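Local coordinates for nucleoside phosphorylase, putative (Trypanosoma brucei, PDB 3BJE), which shows uridine phosphorylase activity as a homodimer and binds ribose 1-phosphate, uracil and a calcium ion, at residues 105-108 and 109-113; 298-301 and 302-306. All blocks are in the same frame, centred on the assembly; numbering follows the deposited sequence.

Both contacts are local, each made within the last turns of a single helix, so neither closes a long loop and they neither nest nor cross. Following the chain from the N terminus, interaction 1 (105-108 with 109-113) finishes helix 97-112, the helix that starts at the calcium-binding residues Asp98 and Asn99. Nearly two hundred residues later, interaction 2 (298-301 with 302-306) finishes helix 295-305. The two helices pack against each other, and the contacts, with centres about 13 Å apart, meet where CE1 of His108 lies 3.8 Å from CD2 of Leu305. Both also reach the second subunit, tying this helix pair to the dimer interface.

Interaction 1. Residues 105-108 and 109-113; sequences NEIH and ALKEY
His108 and Glu112 meet one turn apart, carboxylate to ring edge, in an i to i+4 contact that finishes helix 97-112 of this nucleoside phosphorylase fold, at the dimer interface. The backbone supplies the regular alpha-helical ladder: Ala109 N, Leu110 N, Lys111 N and Glu112 N donate to the carbonyl oxygens of Asn105, Glu106, Ile107 and His108. The second of these is the shortest, with 2.8 Å from Leu110 N to Glu106 O, and the last is the most bent, 140° at the hydrogen. Tyr113 then leaves helical geometry and begins strand 113-114.

A chi1 of -177° turns the imidazole of His108 outward, tilted toward the C-terminal turn and Glu112. Glu112 extends beyond CG and brings OE2 to the edge of that ring, in its plane, 3.3 Å from His108 CE1. The carboxylate is turned almost perpendicular to the imidazole, the two planes being 89° apart. Tyr307 OH joins the pair, hydrogen-bonding to both His108 ND1 and Glu112 OE2, and Arg123 adds a salt bridge to the same carboxylate oxygen. The far nitrogen of the imidazole, NE2, bonds to the backbone N of Arg260 of the second subunit, so both ring nitrogens are held and the ring's rotation is fixed.

Glu106, whose side chain lies about 7 Å from a bound ribose 1-phosphate, has its carboxylate held by His34, the backbone of Leu35 and Tyr251 of the second subunit, while Lys111 bends at chi2 to send NZ to Asp44 and Leu42 O. Nearer the backbone, CG of Lys111 stays 3.6 Å from Ile107 O.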
# COMPACT_ATOMS: atom_id res chain seq x y z
N ASN A 105 3.01 7.96 -10.92
CA ASN A 105 4.33 8.18 -11.54
C ASN A 105 4.39 7.54 -12.93
O ASN A 105 4.92 8.14 -13.87
CB ASN A 105 5.43 7.59 -10.66
CG ASN A 105 5.98 8.59 -9.68
OD1 ASN A 105 6.94 9.29 -10.00
ND2 ASN A 105 5.36 8.69 -8.50
N GLU A 106 3.82 6.34 -13.05
CA GLU A 106 3.87 5.63 -14.30
C GLU A 106 2.93 6.25 -15.35
O GLU A 106 3.32 6.37 -16.51
CB GLU A 106 3.66 4.13 -14.07
CG GLU A 106 4.79 3.57 -13.21
CD GLU A 106 4.73 2.08 -12.96
OE1 GLU A 106 3.81 1.40 -13.45
OE2 GLU A 106 5.63 1.58 -12.26
N ILE A 107 1.74 6.69 -14.92
CA ILE A 107 0.87 7.47 -15.81
C ILE A 107 1.58 8.75 -16.29
O ILE A 107 1.51 9.13 -17.47
CB ILE A 107 -0.48 7.81 -15.13
CG1 ILE A 107 -1.36 6.55 -15.00
CG2 ILE A 107 -1.22 8.94 -15.89
CD1 ILE A 107 -2.52 6.72 -14.01
N HIS A 108 2.24 9.44 -15.36
CA HIS A 108 3.03 10.64 -15.71
C HIS A 108 4.05 10.37 -16.80
O HIS A 108 4.08 11.10 -17.79
CB HIS A 108 3.69 11.23 -14.46
CG HIS A 108 4.45 12.49 -14.72
ND1 HIS A 108 3.93 13.53 -15.45
CD2 HIS A 108 5.70 12.87 -14.34
CE1 HIS A 108 4.83 14.50 -15.52
NE2 HIS A 108 5.91 14.12 -14.86
N ALA A 109 4.81 9.29 -16.65
CA ALA A 109 5.77 8.89 -17.67
C ALA A 109 5.09 8.49 -18.99
O ALA A 109 5.53 8.88 -20.08
CB ALA A 109 6.68 7.75 -17.14
N LEU A 110 4.01 7.72 -18.91
CA LEU A 110 3.31 7.34 -20.14
C LEU A 110 2.76 8.54 -20.93
O LEU A 110 2.77 8.55 -22.17
CB LEU A 110 2.20 6.34 -19.85
CG LEU A 110 2.70 4.97 -19.40
CD1 LEU A 110 1.52 4.13 -18.94
CD2 LEU A 110 3.43 4.24 -20.52
N LYS A 111 2.30 9.56 -20.21
CA LYS A 111 1.74 10.74 -20.87
C LYS A 111 2.77 11.77 -21.28
O LYS A 111 2.58 12.46 -22.28
CB LYS A 111 0.68 11.37 -19.98
CG LYS A 111 -0.60 10.53 -19.98
CD LYS A 111 -1.41 10.71 -21.28
CE LYS A 111 -2.48 9.64 -21.42
NZ LYS A 111 -3.23 9.74 -22.70
N GLU A 112 3.84 11.92 -20.51
CA GLU A 112 4.75 13.05 -20.71
C GLU A 112 6.20 12.70 -21.04
O GLU A 112 7.00 13.59 -21.37
CB GLU A 112 4.67 14.00 -19.53
CG GLU A 112 3.31 14.64 -19.36
CD GLU A 112 3.30 15.76 -18.34
OE1 GLU A 112 4.11 16.71 -18.49
OE2 GLU A 112 2.46 15.71 -17.42
N TYR A 113 6.57 11.42 -20.96
CA TYR A 113 7.89 11.01 -21.46
C TYR A 113 7.72 10.46 -22.88
O TYR A 113 7.04 9.46 -23.10
CB TYR A 113 8.57 9.98 -20.55
CG TYR A 113 9.99 9.69 -21.00
CD1 TYR A 113 10.99 10.65 -20.86
CD2 TYR A 113 10.33 8.48 -21.61
CE1 TYR A 113 12.28 10.40 -21.27
CE2 TYR A 113 11.63 8.23 -22.04
CZ TYR A 113 12.59 9.20 -21.87
OH TYR A 113 13.88 8.97 -22.29

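Interaction 2. Residues 298-301 and 302-306; sequences ICYL and SDMLG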
# COMPACT_ATOMS: atom_id res chain seq x y z
N ILE A 298 -3.89 10.62 -4.25
CA ILE A 298 -4.44 10.89 -5.58
C ILE A 298 -4.59 12.37 -5.76
O ILE A 298 -4.21 12.92 -6.80
CB ILE A 298 -5.82 10.23 -5.75
CG1 ILE A 298 -5.67 8.73 -5.85
CG2 ILE A 298 -6.57 10.78 -6.98
CD1 ILE A 298 -7.00 7.98 -5.77
N CYS A 299 -5.23 13.03 -4.79
CA CYS A 299 -5.44 14.47 -4.89
C CYS A 299 -4.13 15.27 -4.90
O CYS A 299 -3.93 16.18 -5.71
CB CYS A 299 -6.34 14.94 -3.75
SG CYS A 299 -8.06 14.38 -3.94
N TYR A 300 -3.25 14.95 -3.96
CA TYR A 300 -2.01 15.70 -3.81
C TYR A 300 -1.06 15.55 -5.00
O TYR A 300 -0.56 16.54 -5.54
CB TYR A 300 -1.28 15.29 -2.53
CG TYR A 300 -0.06 16.14 -2.25
CD1 TYR A 300 -0.13 17.28 -1.46
CD2 TYR A 300 1.16 15.82 -2.82
CE1 TYR A 300 0.99 18.06 -1.24
CE2 TYR A 300 2.30 16.59 -2.60
CZ TYR A 300 2.20 17.72 -1.82
OH TYR A 300 3.31 18.51 -1.59
N LEU A 301 -0.80 14.32 -5.38
CA LEU A 301 0.15 14.06 -6.45
C LEU A 301 -0.43 14.51 -7.81
O LEU A 301 0.30 15.06 -8.62
CB LEU A 301 0.50 12.58 -6.48
CG LEU A 301 1.28 12.08 -5.25
CD1 LEU A 301 1.52 10.58 -5.34
CD2 LEU A 301 2.64 12.76 -5.12
N SER A 302 -1.75 14.33 -8.02
CA SER A 302 -2.37 14.80 -9.27
C SER A 302 -2.29 16.32 -9.36
O SER A 302 -1.91 16.88 -10.41
CB SER A 302 -3.82 14.32 -9.41
OG SER A 302 -3.88 12.91 -9.50
N ASP A 303 -2.63 17.00 -8.26
CA ASP A 303 -2.58 18.45 -8.26
C ASP A 303 -1.16 18.93 -8.52
O ASP A 303 -0.95 19.90 -9.25
CB ASP A 303 -3.13 19.03 -6.95
CG ASP A 303 -2.86 20.51 -6.83
OD1 ASP A 303 -3.65 21.31 -7.39
OD2 ASP A 303 -1.83 20.87 -6.21
N MET A 304 -0.18 18.25 -7.92
CA MET A 304 1.22 18.60 -8.13
C MET A 304 1.60 18.55 -9.62
O MET A 304 2.36 19.41 -10.09
CB MET A 304 2.13 17.68 -7.30
CG MET A 304 3.62 17.88 -7.55
SD MET A 304 4.57 17.11 -6.23
CE MET A 304 4.45 18.42 -5.01
N LEU A 305 1.06 17.56 -10.33
CA LEU A 305 1.32 17.41 -11.78
C LEU A 305 0.44 18.31 -12.66
O LEU A 305 0.67 18.40 -13.86
CB LEU A 305 1.11 15.97 -12.23
CG LEU A 305 2.06 14.95 -11.65
CD1 LEU A 305 1.65 13.57 -12.14
CD2 LEU A 305 3.48 15.30 -12.05
N GLY A 306 -0.55 18.97 -12.06
CA GLY A 306 -1.53 19.73 -12.82
C GLY A 306 -2.63 18.92 -13.47
O GLY A 306 -3.36 19.44 -14.32
O HOH W 1 -0.51 19.14 -4.56
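Tyr300 and Met304 both have CG anti to the backbone N (chi1 -174° and 174°), which sends their side chains out from the same flank of helix 295-305, and a bend at chi3 of Met304 (-82°) brings its methyl to the tyrosine. CE of Met304 lies obliquely to the ring, 3.7 Å from Tyr300 CE2 and close to the hydroxyl as well. The sulfur stands farther back, with SD 5.5 Å from the ring centroid, so this Met-aromatic contact rests chiefly on the methyl. Tyr300 OH is hydrogen-bonded to Tyr177 O, which anchors the hydroxyl end of the side chain.

A water covers one face of the same ring, 3.6 Å above its plane and over its centre. It donates to Tyr300 O and, at 2.7 Å, to Asp303 OD2, and thus links an exposed carboxylate to a main-chain carbonyl already used by Met304 N.

Two donors from one residue grip Ile298 O. The hydroxyl OG of Ser302, placed beside its own backbone N, folds back to donate to Ile298 O at 2.7 Å, while Ser302 N reaches the same oxygen at 3.1 Å from above the carbonyl plane. This satisfies the buried hydroxyl within the helix. Gly306 is the first residue to leave helical geometry, and its positive phi belongs to a Schellman motif, with Gly306 N bonded to Asp303 O.

Around this last stretch, Ile298 packs on Ile100, and Leu301 and Ser302 on Leu104, of helix 97-112; Ile298 and Ser302 also touch Ala309 of strand 308-318, Cys299 and Tyr300 meet Ser209 of strand 207-210, and Leu301 and Leu305 rest on Phe261 of the second subunit.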